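Local coordinates for protein type II restriction enzyme BsoBI (Geobacillus stearothermophilus, PDB 1DC1) that recognises the double-stranded DNA sequence 5'-CYCGRG-3' as a homodimer and cleaves it after the first C, at residues Glu252-Ala257 with Thr277-Ala282; Ala149-Asn154 with Glu175-Leu180; Thr40-Arg45 with Leu120-Ser125. All blocks are in the same frame, centred on the assembly; numbering follows the deposited sequence. Where two conformers were deposited one is given.

Contact 1: Glu252-Ala257 with Thr277-Ala282; sequences EHWKTA and TIFIGA. With nucleotides of chain A; nucleotides of chain B.
Glu252 OE2 accepts a nearly straight hydrogen bond from DC7 of chain B, whose N4 lies 3.0 Å away at an N-H...O angle of 170°. Its neighbour His253 donates from NE2 to N7 of DG8 of chain A, 3.0 Å apart and more bent at 148°, with the acceptor near the imidazole plane. Glu252 CG, anti to the backbone N, lies over the rim of one face of that imidazole; the bend at chi2 then turns the carboxylate. On the inner side of the helix, Trp254 and Phe279 form a T-shaped stack: the indole edge points at the face of Phe279, with six-membered ring and phenyl centroids 5.0 Å apart and planes at 75°. Trp254 CE3 stands over the middle of the phenyl ring, while Ala257 CB approaches Phe279 CE1 obliquely at 3.7 Å. Glu291 accepts from Trp254 NE1. Helix 247-270 thereby packs on strand 276-281 as part of the beta-alpha-beta unit that starts with strand 235-242, whose Glu240 and Lys242, predicted catalytic-site residues, touch Ala257 and Phe279; Ile292 of helix 286-298 touches the side chains of both Trp254 and Phe279.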
loop_
_atom_site.group_PDB
_atom_site.type_symbol
_atom_site.label_atom_id
_atom_site.label_comp_id
_atom_site.label_asym_id
_atom_site.label_seq_id
_atom_site.Cartn_x
_atom_site.Cartn_y
_atom_site.Cartn_z
ATOM N N GLU D 252 4.579 -6.922 -4.262
ATOM C CA GLU D 252 4.758 -5.674 -3.532
ATOM C C GLU D 252 5.053 -5.944 -2.026
ATOM O O GLU D 252 6.101 -5.535 -1.494
ATOM C CB GLU D 252 3.494 -4.800 -3.658
ATOM C CG GLU D 252 3.611 -3.457 -2.862
ATOM C CD GLU D 252 4.519 -2.430 -3.556
ATOM O OE1 GLU D 252 5.015 -2.756 -4.663
ATOM O OE2 GLU D 252 4.745 -1.303 -3.019
ATOM N N HIS D 253 4.153 -6.659 -1.347
ATOM C CA HIS D 253 4.349 -6.910 0.088
ATOM C C HIS D 253 5.393 -7.997 0.382
ATOM O O HIS D 253 5.904 -8.068 1.495
ATOM C CB HIS D 253 3.002 -7.162 0.759
ATOM C CG HIS D 253 2.011 -6.072 0.483
ATOM N ND1 HIS D 253 2.255 -4.745 0.766
ATOM C CD2 HIS D 253 0.729 -6.138 0.088
ATOM C CE1 HIS D 253 1.159 -4.045 0.567
ATOM N NE2 HIS D 253 0.217 -4.869 0.156
ATOM N N TRP D 254 5.745 -8.804 -0.623
ATOM C CA TRP D 254 6.801 -9.794 -0.453
ATOM C C TRP D 254 8.150 -8.994 -0.484
ATOM O O TRP D 254 9.025 -9.262 0.329
ATOM C CB TRP D 254 6.765 -10.831 -1.581
ATOM C CG TRP D 254 8.105 -11.495 -1.801
ATOM C CD1 TRP D 254 8.865 -11.427 -2.923
ATOM C CD2 TRP D 254 8.844 -12.320 -0.858
ATOM N NE1 TRP D 254 10.024 -12.160 -2.757
ATOM C CE2 TRP D 254 10.041 -12.714 -1.502
ATOM C CE3 TRP D 254 8.610 -12.759 0.466
ATOM C CZ2 TRP D 254 11.014 -13.534 -0.869
ATOM C CZ3 TRP D 254 9.586 -13.590 1.101
ATOM C CH2 TRP D 254 10.770 -13.964 0.421
ATOM N N LYS D 255 8.315 -8.019 -1.407
ATOM C CA LYS D 255 9.551 -7.201 -1.470
ATOM C C LYS D 255 9.741 -6.530 -0.097
ATOM O O LYS D 255 10.834 -6.471 0.439
ATOM C CB LYS D 255 9.424 -6.118 -2.539
ATOM C CG LYS D 255 9.741 -6.598 -3.941
ATOM C CD LYS D 255 9.721 -5.430 -4.945
ATOM C CE LYS D 255 8.344 -4.828 -5.165
ATOM N NZ LYS D 255 7.714 -5.418 -6.361
ATOM N N THR D 256 8.656 -6.012 0.478
ATOM C CA THR D 256 8.689 -5.370 1.810
ATOM C C THR D 256 9.148 -6.356 2.907
ATOM O O THR D 256 10.087 -6.084 3.671
ATOM C CB THR D 256 7.287 -4.792 2.173
ATOM O OG1 THR D 256 6.776 -4.037 1.063
ATOM C CG2 THR D 256 7.363 -3.930 3.374
ATOM N N ALA D 257 8.504 -7.525 2.943
ATOM C CA ALA D 257 8.792 -8.583 3.924
ATOM C C ALA D 257 10.208 -9.106 3.794
ATOM O O ALA D 257 10.849 -9.405 4.797
ATOM C CB ALA D 257 7.807 -9.741 3.802
ATOM N N THR D 277 13.432 -18.384 10.466
ATOM C CA THR D 277 12.617 -17.331 9.855
ATOM C C THR D 277 11.584 -17.968 8.938
ATOM O O THR D 277 11.838 -18.995 8.312
ATOM C CB THR D 277 13.445 -16.296 9.026
ATOM O OG1 THR D 277 14.174 -16.990 8.024
ATOM C CG2 THR D 277 14.394 -15.456 9.947
ATOM N N ILE D 278 10.391 -17.386 8.890
ATOM C CA ILE D 278 9.344 -17.937 8.026
ATOM C C ILE D 278 8.574 -16.811 7.320
ATOM O O ILE D 278 8.565 -15.665 7.762
ATOM C CB ILE D 278 8.294 -18.884 8.818
ATOM C CG1 ILE D 278 7.423 -18.058 9.788
ATOM C CG2 ILE D 278 9.009 -20.018 9.542
ATOM C CD1 ILE D 278 6.351 -18.895 10.518
ATOM N N PHE D 279 7.965 -17.174 6.196
ATOM C CA PHE D 279 7.112 -16.287 5.426
ATOM C C PHE D 279 5.839 -17.057 5.098
ATOM O O PHE D 279 5.898 -18.150 4.526
ATOM C CB PHE D 279 7.738 -15.850 4.114
ATOM C CG PHE D 279 6.828 -14.967 3.319
ATOM C CD1 PHE D 279 6.713 -13.609 3.636
ATOM C CD2 PHE D 279 6.007 -15.495 2.319
ATOM C CE1 PHE D 279 5.786 -12.786 2.976
ATOM C CE2 PHE D 279 5.064 -14.661 1.640
ATOM C CZ PHE D 279 4.964 -13.318 1.980
ATOM N N ILE D 280 4.692 -16.500 5.464
ATOM C CA ILE D 280 3.403 -17.129 5.172
ATOM C C ILE D 280 2.615 -16.070 4.417
ATOM O O ILE D 280 2.510 -14.948 4.868
ATOM C CB ILE D 280 2.629 -17.483 6.474
ATOM C CG1 ILE D 280 3.471 -18.427 7.336
ATOM C CG2 ILE D 280 1.248 -18.057 6.157
ATOM C CD1 ILE D 280 2.952 -18.549 8.788
ATOM N N GLY D 281 2.079 -16.426 3.256
ATOM C CA GLY D 281 1.320 -15.449 2.493
ATOM C C GLY D 281 0.093 -16.042 1.816
ATOM O O GLY D 281 0.149 -17.164 1.366
ATOM N N ALA D 282 -1.012 -15.295 1.749
ATOM C CA ALA D 282 -2.211 -15.784 1.057
ATOM C C ALA D 282 -2.129 -15.521 -0.477
ATOM O O ALA D 282 -2.702 -16.276 -1.274
ATOM C CB ALA D 282 -3.498 -15.134 1.678
ATOM P P DC A 7 -1.666 -7.786 5.776
ATOM O OP1 DC A 7 -2.294 -9.116 5.860
ATOM O OP2 DC A 7 -0.211 -7.672 5.463
ATOM O "O5'" DC A 7 -2.423 -6.929 4.681
ATOM C "C5'" DC A 7 -3.861 -6.786 4.698
ATOM C "C4'" DC A 7 -4.309 -5.922 3.539
ATOM O "O4'" DC A 7 -3.763 -4.569 3.620
ATOM C "C3'" DC A 7 -3.947 -6.465 2.148
ATOM O "O3'" DC A 7 -5.033 -6.250 1.275
ATOM C "C2'" DC A 7 -2.850 -5.533 1.685
ATOM C "C1'" DC A 7 -3.193 -4.219 2.365
ATOM N N1 DC A 7 -1.998 -3.380 2.581
ATOM C C2 DC A 7 -2.008 -2.037 2.114
ATOM O O2 DC A 7 -3.091 -1.525 1.737
ATOM N N3 DC A 7 -0.844 -1.324 2.113
ATOM C C4 DC A 7 0.270 -1.872 2.625
ATOM N N4 DC A 7 1.398 -1.154 2.588
ATOM C C5 DC A 7 0.274 -3.197 3.203
ATOM C C6 DC A 7 -0.863 -3.900 3.159
ATOM P P DG A 8 -5.370 -7.273 0.076
ATOM O OP1 DG A 8 -6.296 -8.272 0.584
ATOM O OP2 DG A 8 -4.164 -7.693 -0.650
ATOM O "O5'" DG A 8 -6.264 -6.346 -0.868
ATOM C "C5'" DG A 8 -7.388 -5.568 -0.336
ATOM C "C4'" DG A 8 -7.498 -4.256 -1.080
ATOM O "O4'" DG A 8 -6.299 -3.489 -0.815
ATOM C "C3'" DG A 8 -7.585 -4.420 -2.608
ATOM O "O3'" DG A 8 -8.321 -3.324 -3.183
ATOM C "C2'" DG A 8 -6.137 -4.236 -3.038
ATOM C "C1'" DG A 8 -5.645 -3.175 -2.032
ATOM N N9 DG A 8 -4.198 -3.150 -1.808
ATOM C C8 DG A 8 -3.378 -4.250 -1.650
ATOM N N7 DG A 8 -2.113 -3.937 -1.536
ATOM C C5 DG A 8 -2.087 -2.544 -1.599
ATOM C C6 DG A 8 -0.973 -1.617 -1.565
ATOM O O6 DG A 8 0.222 -1.867 -1.469
ATOM N N1 DG A 8 -1.389 -0.292 -1.682
ATOM C C2 DG A 8 -2.702 0.112 -1.826
ATOM N N2 DG A 8 -2.929 1.428 -1.902
ATOM N N3 DG A 8 -3.743 -0.733 -1.884
ATOM C C4 DG A 8 -3.367 -2.036 -1.758
ATOM P P DC B 7 4.968 6.573 -5.555
ATOM O OP1 DC B 7 5.494 7.926 -5.671
ATOM O OP2 DC B 7 5.820 5.512 -5.036
ATOM O "O5'" DC B 7 3.724 6.608 -4.573
ATOM C "C5'" DC B 7 2.616 7.528 -4.785
ATOM C "C4'" DC B 7 1.564 7.327 -3.714
ATOM O "O4'" DC B 7 0.992 5.980 -3.766
ATOM C "C3'" DC B 7 2.085 7.518 -2.281
ATOM O "O3'" DC B 7 1.113 8.195 -1.531
ATOM C "C2'" DC B 7 2.154 6.111 -1.721
ATOM C "C1'" DC B 7 1.054 5.371 -2.476
ATOM N N1 DC B 7 1.313 3.910 -2.619
ATOM C C2 DC B 7 0.328 2.983 -2.166
ATOM O O2 DC B 7 -0.796 3.396 -1.839
ATOM N N3 DC B 7 0.641 1.659 -2.113
ATOM C C4 DC B 7 1.840 1.243 -2.530
ATOM N N4 DC B 7 2.139 -0.030 -2.367
ATOM C C5 DC B 7 2.799 2.136 -3.103
ATOM C C6 DC B 7 2.504 3.447 -3.117
#

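Contact 2: Ala149-Asn154 with Glu175-Leu180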
loop_
_atom_site.group_PDB
_atom_site.type_symbol
_atom_site.label_atom_id
_atom_site.label_comp_id
_atom_site.label_asym_id
_atom_site.label_seq_id
_atom_site.Cartn_x
_atom_site.Cartn_y
_atom_site.Cartn_z
ATOM N N ALA D 149 -3.991 -27.492 16.131
ATOM C CA ALA D 149 -2.884 -28.432 16.146
ATOM C C ALA D 149 -2.567 -28.881 17.597
ATOM O O ALA D 149 -2.288 -30.056 17.833
ATOM C CB ALA D 149 -1.647 -27.809 15.521
ATOM N N LEU D 150 -2.601 -27.957 18.564
ATOM C CA LEU D 150 -2.327 -28.284 19.987
ATOM C C LEU D 150 -3.463 -29.166 20.498
ATOM O O LEU D 150 -3.207 -30.183 21.165
ATOM C CB LEU D 150 -2.225 -27.020 20.896
ATOM C CG LEU D 150 -0.993 -26.122 20.633
ATOM C CD1 LEU D 150 -1.100 -24.749 21.240
ATOM C CD2 LEU D 150 0.185 -26.826 21.201
ATOM N N ASP D 151 -4.700 -28.774 20.181
ATOM C CA ASP D 151 -5.879 -29.526 20.615
ATOM C C ASP D 151 -5.842 -30.942 20.067
ATOM O O ASP D 151 -6.032 -31.900 20.815
ATOM C CB ASP D 151 -7.166 -28.853 20.146
ATOM C CG ASP D 151 -7.415 -27.506 20.826
ATOM O OD1 ASP D 151 -6.729 -27.206 21.829
ATOM O OD2 ASP D 151 -8.292 -26.747 20.348
ATOM N N ILE D 152 -5.604 -31.087 18.768
ATOM C CA ILE D 152 -5.568 -32.422 18.145
ATOM C C ILE D 152 -4.455 -33.304 18.751
ATOM O O ILE D 152 -4.587 -34.544 18.822
ATOM C CB ILE D 152 -5.439 -32.327 16.577
ATOM C CG1 ILE D 152 -6.653 -31.571 15.992
ATOM C CG2 ILE D 152 -5.453 -33.742 15.941
ATOM C CD1 ILE D 152 -6.383 -30.836 14.696
ATOM N N ALA D 153 -3.400 -32.659 19.248
ATOM C CA ALA D 153 -2.279 -33.368 19.854
ATOM C C ALA D 153 -2.450 -33.523 21.357
ATOM O O ALA D 153 -1.557 -34.033 22.041
ATOM C CB ALA D 153 -0.960 -32.618 19.539
ATOM N N ASN D 154 -3.583 -33.069 21.874
ATOM C CA ASN D 154 -3.860 -33.165 23.307
ATOM C C ASN D 154 -2.792 -32.415 24.122
ATOM O O ASN D 154 -2.318 -32.912 25.141
ATOM C CB ASN D 154 -3.945 -34.646 23.777
ATOM C CG ASN D 154 -4.450 -34.755 25.209
ATOM O OD1 ASN D 154 -5.262 -33.927 25.640
ATOM N ND2 ASN D 154 -3.963 -35.724 25.960
ATOM N N GLU D 175 -12.423 -24.854 28.089
ATOM C CA GLU D 175 -12.822 -26.224 27.633
ATOM C C GLU D 175 -13.111 -26.294 26.115
ATOM O O GLU D 175 -12.676 -27.220 25.412
ATOM C CB GLU D 175 -14.065 -26.714 28.396
ATOM C CG GLU D 175 -14.394 -28.160 28.126
ATOM C CD GLU D 175 -13.224 -29.070 28.405
ATOM O OE1 GLU D 175 -12.641 -28.957 29.506
ATOM O OE2 GLU D 175 -12.890 -29.894 27.525
ATOM N N ASP D 176 -13.876 -25.318 25.635
ATOM C CA ASP D 176 -14.148 -25.197 24.220
ATOM C C ASP D 176 -13.488 -23.890 23.785
ATOM O O ASP D 176 -13.944 -22.799 24.143
ATOM C CB ASP D 176 -15.657 -25.137 23.950
ATOM C CG ASP D 176 -15.982 -25.187 22.469
ATOM O OD1 ASP D 176 -15.072 -25.028 21.612
ATOM O OD2 ASP D 176 -17.162 -25.405 22.148
ATOM N N ASP D 177 -12.419 -23.993 23.021
ATOM C CA ASP D 177 -11.750 -22.793 22.566
ATOM C C ASP D 177 -12.306 -22.265 21.211
ATOM O O ASP D 177 -11.634 -21.553 20.455
ATOM C CB ASP D 177 -10.217 -23.022 22.574
ATOM C CG ASP D 177 -9.749 -23.969 21.490
ATOM O OD1 ASP D 177 -10.496 -24.164 20.503
ATOM O OD2 ASP D 177 -8.623 -24.507 21.604
ATOM N N TYR D 178 -13.562 -22.595 20.930
ATOM C CA TYR D 178 -14.225 -22.102 19.734
ATOM C C TYR D 178 -14.015 -20.589 19.636
ATOM O O TYR D 178 -14.320 -19.836 20.584
ATOM C CB TYR D 178 -15.711 -22.383 19.838
ATOM C CG TYR D 178 -16.483 -21.972 18.636
ATOM C CD1 TYR D 178 -17.086 -20.712 18.566
ATOM C CD2 TYR D 178 -16.670 -22.867 17.586
ATOM C CE1 TYR D 178 -17.866 -20.358 17.471
ATOM C CE2 TYR D 178 -17.454 -22.534 16.480
ATOM C CZ TYR D 178 -18.055 -21.279 16.417
ATOM O OH TYR D 178 -18.838 -20.957 15.314
ATOM N N GLU D 179 -13.497 -20.138 18.502
ATOM C CA GLU D 179 -13.266 -18.716 18.279
ATOM C C GLU D 179 -12.340 -17.994 19.243
ATOM O O GLU D 179 -12.376 -16.755 19.295
ATOM C CB GLU D 179 -14.588 -17.938 18.245
ATOM C CG GLU D 179 -15.258 -17.983 16.888
ATOM C CD GLU D 179 -16.542 -17.162 16.821
ATOM O OE1 GLU D 179 -17.016 -16.674 17.883
ATOM O OE2 GLU D 179 -17.076 -17.010 15.693
ATOM N N LEU D 180 -11.533 -18.739 20.015
ATOM C CA LEU D 180 -10.549 -18.100 20.927
ATOM C C LEU D 180 -9.520 -17.257 20.117
ATOM O O LEU D 180 -9.027 -16.238 20.629
ATOM C CB LEU D 180 -9.798 -19.142 21.800
ATOM C CG LEU D 180 -8.660 -18.687 22.749
ATOM C CD1 LEU D 180 -8.631 -19.540 24.017
ATOM C CD2 LEU D 180 -7.332 -18.826 22.023
#
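Two acidic side chains bring a carboxylate oxygen each to within 2.6 Å: Asp151 OD2 and Asp177 OD2. The side chains come from opposite directions with their carboxylate planes just 26° apart, and the remaining oxygens stay further off, Asp151 OD1 at 3.3 Å from Asp177 OD2. Two full negative charges so near would probably be unfavourable, and a proton is probably held by the pair. Arg144 probably offsets part of the charge, with a salt bridge from NH2 to Asp177 OD1 and a long, weak ion pair to Asp151 OD2. The hydroxyl of Tyr157, on strand 157-161, hydrogen-bonds Asp177 OD2, so both oxygens of the buried Asp177 have partners besides Asp151. Asp177 presents its carboxylate from the crowded position, CG lying between the backbone N and the carbonyl carbon (chi1 71°).

The contact joins the C-terminal end of helix 110-152 to the loop between strands 170-172 and 184-191, away from the annotated sites. The helix closes in a Schellman motif, Asn154 taking positive phi (59°) and its N reaching Asp151 O at 2.9 Å. Across from it, the loop is shaped by two turns. Asp176 makes an Asx turn, its OD1 accepting from Tyr178 N at 2.9 Å from above the carboxylate plane, overlapped by a type II beta turn from Asp177 to Leu180, closed by Leu180 N to Asp177 O at 2.8 Å. Leu180, the last residue of the turn, packs on Tyr157 and Trp159.

Contact 3: Thr40-Arg45 with Leu120-Ser125; sequences TPYIER and LFQGDS. With nucleotides of chain B.
Tyr42 has the largest share of this helix-helix contact, laying one ring edge against Gln122 and Ser125. Its CD2 is 3.4 Å from Gln122 NE2 and its CE2 is 4.0 Å from Ser125 OG, both polar atoms lying near the ring plane. Gln122 is bent at chi2 (-75°), and the two side chains cross at about a right angle, which brings NE2 to the ring edge with ring and amide planes 30° apart. Arg45 NH2 sits 3.3 Å above the centre of one face of the same ring, which is thus flanked at face and edge; the tyrosine hydroxyl makes a weak hydrogen bond with Thr129. Tyr74 of helix 69-75 packs on Gln122 and Ser125.

Ser125 also looks to the DNA: with OG anti to the backbone N (chi1 171°), the hydroxyl oxygen comes within 3.5 Å of O5' of DG10 of chain B. One residue earlier, Asp124 packs on the sugar of DA9 of chain B, OD2 being 3.1 Å from C5' and OD1 3.2 Å from O4'; OD2 also makes a long, weak ion pair with Arg131 NH1 of the second subunit. Shortening Asp124 to an alanine is likely to open a gap beside this deoxyribose and lose that ion pair. The pairing of helices 21-53 and 110-152 beside the DNA backbone is consistent with a helical wall of the tunnel through which this PDDEXK-clan enzyme encircles its DNA.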
loop_
_atom_site.group_PDB
_atom_site.type_symbol
_atom_site.label_atom_id
_atom_site.label_comp_id
_atom_site.label_asym_id
_atom_site.label_seq_id
_atom_site.Cartn_x
_atom_site.Cartn_y
_atom_site.Cartn_z
ATOM N N THR D 40 -22.322 -0.314 6.729
ATOM C CA THR D 40 -23.493 0.251 7.400
ATOM C C THR D 40 -23.216 1.430 8.361
ATOM O O THR D 40 -23.896 2.441 8.252
ATOM C CB THR D 40 -24.318 -0.902 8.081
ATOM O OG1 THR D 40 -24.611 -1.878 7.082
ATOM C CG2 THR D 40 -25.652 -0.396 8.644
ATOM N N PRO D 41 -22.251 1.320 9.313
ATOM C CA PRO D 41 -22.036 2.484 10.173
ATOM C C PRO D 41 -21.640 3.732 9.382
ATOM O O PRO D 41 -21.920 4.858 9.838
ATOM C CB PRO D 41 -20.914 2.044 11.096
ATOM C CG PRO D 41 -20.990 0.552 11.114
ATOM C CD PRO D 41 -21.367 0.200 9.724
ATOM N N TYR D 42 -20.986 3.558 8.222
ATOM C CA TYR D 42 -20.581 4.736 7.426
ATOM C C TYR D 42 -21.792 5.407 6.806
ATOM O O TYR D 42 -21.916 6.646 6.832
ATOM C CB TYR D 42 -19.587 4.364 6.327
ATOM C CG TYR D 42 -18.255 3.976 6.895
ATOM C CD1 TYR D 42 -18.067 2.698 7.420
ATOM C CD2 TYR D 42 -17.193 4.887 6.937
ATOM C CE1 TYR D 42 -16.874 2.320 7.970
ATOM C CE2 TYR D 42 -15.953 4.522 7.498
ATOM C CZ TYR D 42 -15.820 3.228 8.006
ATOM O OH TYR D 42 -14.630 2.783 8.498
ATOM N N ILE D 43 -22.683 4.596 6.248
ATOM C CA ILE D 43 -23.895 5.137 5.641
ATOM C C ILE D 43 -24.805 5.769 6.711
ATOM O O ILE D 43 -25.399 6.838 6.497
ATOM C CB ILE D 43 -24.679 4.046 4.861
ATOM C CG1 ILE D 43 -23.781 3.406 3.783
ATOM C CG2 ILE D 43 -25.999 4.667 4.267
ATOM C CD1 ILE D 43 -23.243 4.385 2.722
ATOM N N GLU D 44 -24.907 5.131 7.872
ATOM C CA GLU D 44 -25.750 5.679 8.929
ATOM C C GLU D 44 -25.160 6.994 9.447
ATOM O O GLU D 44 -25.929 7.917 9.733
ATOM C CB GLU D 44 -25.955 4.678 10.075
ATOM C CG GLU D 44 -27.157 5.105 10.927
ATOM C CD GLU D 44 -27.465 4.184 12.106
ATOM O OE1 GLU D 44 -26.751 3.167 12.279
ATOM O OE2 GLU D 44 -28.437 4.473 12.849
ATOM N N ARG D 45 -23.826 7.099 9.564
ATOM C CA ARG D 45 -23.239 8.375 9.991
ATOM C C ARG D 45 -23.555 9.480 8.946
ATOM O O ARG D 45 -23.777 10.633 9.324
ATOM C CB ARG D 45 -21.719 8.247 10.217
ATOM C CG ARG D 45 -21.366 7.547 11.556
ATOM C CD ARG D 45 -19.835 7.558 11.848
ATOM N NE ARG D 45 -19.067 6.677 10.954
ATOM C CZ ARG D 45 -18.798 5.402 11.217
ATOM N NH1 ARG D 45 -19.227 4.853 12.348
ATOM N NH2 ARG D 45 -18.141 4.674 10.340
ATOM N N LEU D 120 -17.867 10.217 -0.257
ATOM C CA LEU D 120 -16.804 9.984 -1.194
ATOM C C LEU D 120 -15.438 9.913 -0.469
ATOM O O LEU D 120 -14.660 9.012 -0.748
ATOM C CB LEU D 120 -16.768 11.111 -2.234
ATOM C CG LEU D 120 -15.655 10.962 -3.280
ATOM C CD1 LEU D 120 -16.030 9.722 -4.133
ATOM C CD2 LEU D 120 -15.478 12.270 -4.119
ATOM N N PHE D 121 -15.134 10.881 0.412
ATOM C CA PHE D 121 -13.846 10.851 1.120
ATOM C C PHE D 121 -13.827 9.779 2.235
ATOM O O PHE D 121 -12.804 9.135 2.462
ATOM C CB PHE D 121 -13.478 12.260 1.659
ATOM C CG PHE D 121 -13.260 13.298 0.561
ATOM C CD1 PHE D 121 -12.533 12.986 -0.582
ATOM C CD2 PHE D 121 -13.877 14.514 0.623
ATOM C CE1 PHE D 121 -12.450 13.878 -1.652
ATOM C CE2 PHE D 121 -13.798 15.402 -0.431
ATOM C CZ PHE D 121 -13.095 15.094 -1.568
ATOM N N GLN D 122 -14.958 9.553 2.900
ATOM C CA GLN D 122 -15.050 8.517 3.947
ATOM C C GLN D 122 -14.827 7.108 3.316
ATOM O O GLN D 122 -14.435 6.177 3.989
ATOM C CB GLN D 122 -16.418 8.584 4.640
ATOM C CG GLN D 122 -16.470 9.639 5.741
ATOM C CD GLN D 122 -15.723 9.216 7.012
ATOM O OE1 GLN D 122 -14.819 9.909 7.497
ATOM N NE2 GLN D 122 -16.101 8.077 7.556
ATOM N N GLY D 123 -15.089 6.958 2.022
ATOM C CA GLY D 123 -14.856 5.676 1.385
ATOM C C GLY D 123 -13.389 5.271 1.470
ATOM O O GLY D 123 -13.065 4.089 1.538
ATOM N N ASP D 124 -12.480 6.243 1.463
ATOM C CA ASP D 124 -11.048 5.909 1.551
ATOM C C ASP D 124 -10.770 5.466 3.001
ATOM O O ASP D 124 -9.903 4.632 3.244
ATOM C CB ASP D 124 -10.204 7.134 1.183
ATOM C CG ASP D 124 -8.859 6.778 0.500
ATOM O OD1 ASP D 124 -8.462 5.608 0.390
ATOM O OD2 ASP D 124 -8.197 7.717 0.059
ATOM N N SER D 125 -11.508 6.034 3.952
ATOM C CA SER D 125 -11.374 5.635 5.372
ATOM C C SER D 125 -11.858 4.184 5.563
ATOM O O SER D 125 -11.183 3.409 6.257
ATOM C CB SER D 125 -12.189 6.555 6.300
ATOM O OG SER D 125 -12.205 6.026 7.609
ATOM P P DA B 9 -4.580 9.829 2.678
ATOM O OP1 DA B 9 -4.985 10.200 1.295
ATOM O OP2 DA B 9 -4.022 10.890 3.559
ATOM O "O5'" DA B 9 -5.769 9.078 3.464
ATOM C "C5'" DA B 9 -6.953 8.542 2.792
ATOM C "C4'" DA B 9 -7.374 7.236 3.425
ATOM O "O4'" DA B 9 -6.605 6.123 2.930
ATOM C "C3'" DA B 9 -7.230 7.144 4.936
ATOM O "O3'" DA B 9 -8.275 7.866 5.593
ATOM C "C2'" DA B 9 -7.241 5.639 5.172
ATOM C "C1'" DA B 9 -6.511 5.116 3.936
ATOM N N9 DA B 9 -5.088 4.887 4.200
ATOM C C8 DA B 9 -4.065 5.819 4.189
ATOM N N7 DA B 9 -2.896 5.314 4.489
ATOM C C5 DA B 9 -3.150 3.963 4.705
ATOM C C6 DA B 9 -2.317 2.874 5.053
ATOM N N6 DA B 9 -1.004 2.956 5.242
ATOM N N1 DA B 9 -2.900 1.677 5.195
ATOM C C2 DA B 9 -4.221 1.560 5.003
ATOM N N3 DA B 9 -5.098 2.487 4.675
ATOM C C4 DA B 9 -4.496 3.685 4.535
ATOM P P DG B 10 -8.239 8.049 7.185
ATOM O OP1 DG B 10 -9.322 9.025 7.481
ATOM O OP2 DG B 10 -6.852 8.351 7.603
ATOM O "O5'" DG B 10 -8.733 6.618 7.671
ATOM C "C5'" DG B 10 -8.369 6.077 8.923
ATOM C "C4'" DG B 10 -8.318 4.567 8.819
ATOM O "O4'" DG B 10 -7.392 4.191 7.782
ATOM C "C3'" DG B 10 -7.770 3.944 10.094
ATOM O "O3'" DG B 10 -8.842 3.526 10.897
ATOM C "C2'" DG B 10 -6.974 2.746 9.627
ATOM C "C1'" DG B 10 -6.486 3.191 8.259
ATOM N N9 DG B 10 -5.147 3.766 8.261
ATOM C C8 DG B 10 -4.808 5.052 7.897
ATOM N N7 DG B 10 -3.522 5.258 7.895
ATOM C C5 DG B 10 -2.978 4.040 8.308
ATOM C C6 DG B 10 -1.597 3.638 8.482
ATOM O O6 DG B 10 -0.574 4.320 8.354
ATOM N N1 DG B 10 -1.493 2.293 8.872
ATOM C C2 DG B 10 -2.573 1.463 9.143
ATOM N N2 DG B 10 -2.269 0.199 9.574
ATOM N N3 DG B 10 -3.857 1.840 9.012
ATOM C C4 DG B 10 -3.976 3.122 8.572
#

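In the fold
Contacts 1 and 3 lie on opposite sides of the chain's centre, their own centres 31 Å apart, yet both reach the bound DNA and the second subunit: contact 1 reads base edges beside the predicted metal-binding residues Glu240 and Lys242, whereas contact 3 approaches the sugar-phosphate backbone, with the Ser125 side chain about 9 Å from that of the DNA-interacting Lys81. Contact 2 stands apart, its nearest atom about 14 Å from the nucleic acid. Helix 110-152 nevertheless ties it to contact 3, the two centres being 38 Å apart. Between contacts 1 and 2 the centres are 27 Å apart and the nearest atoms about 12 Å.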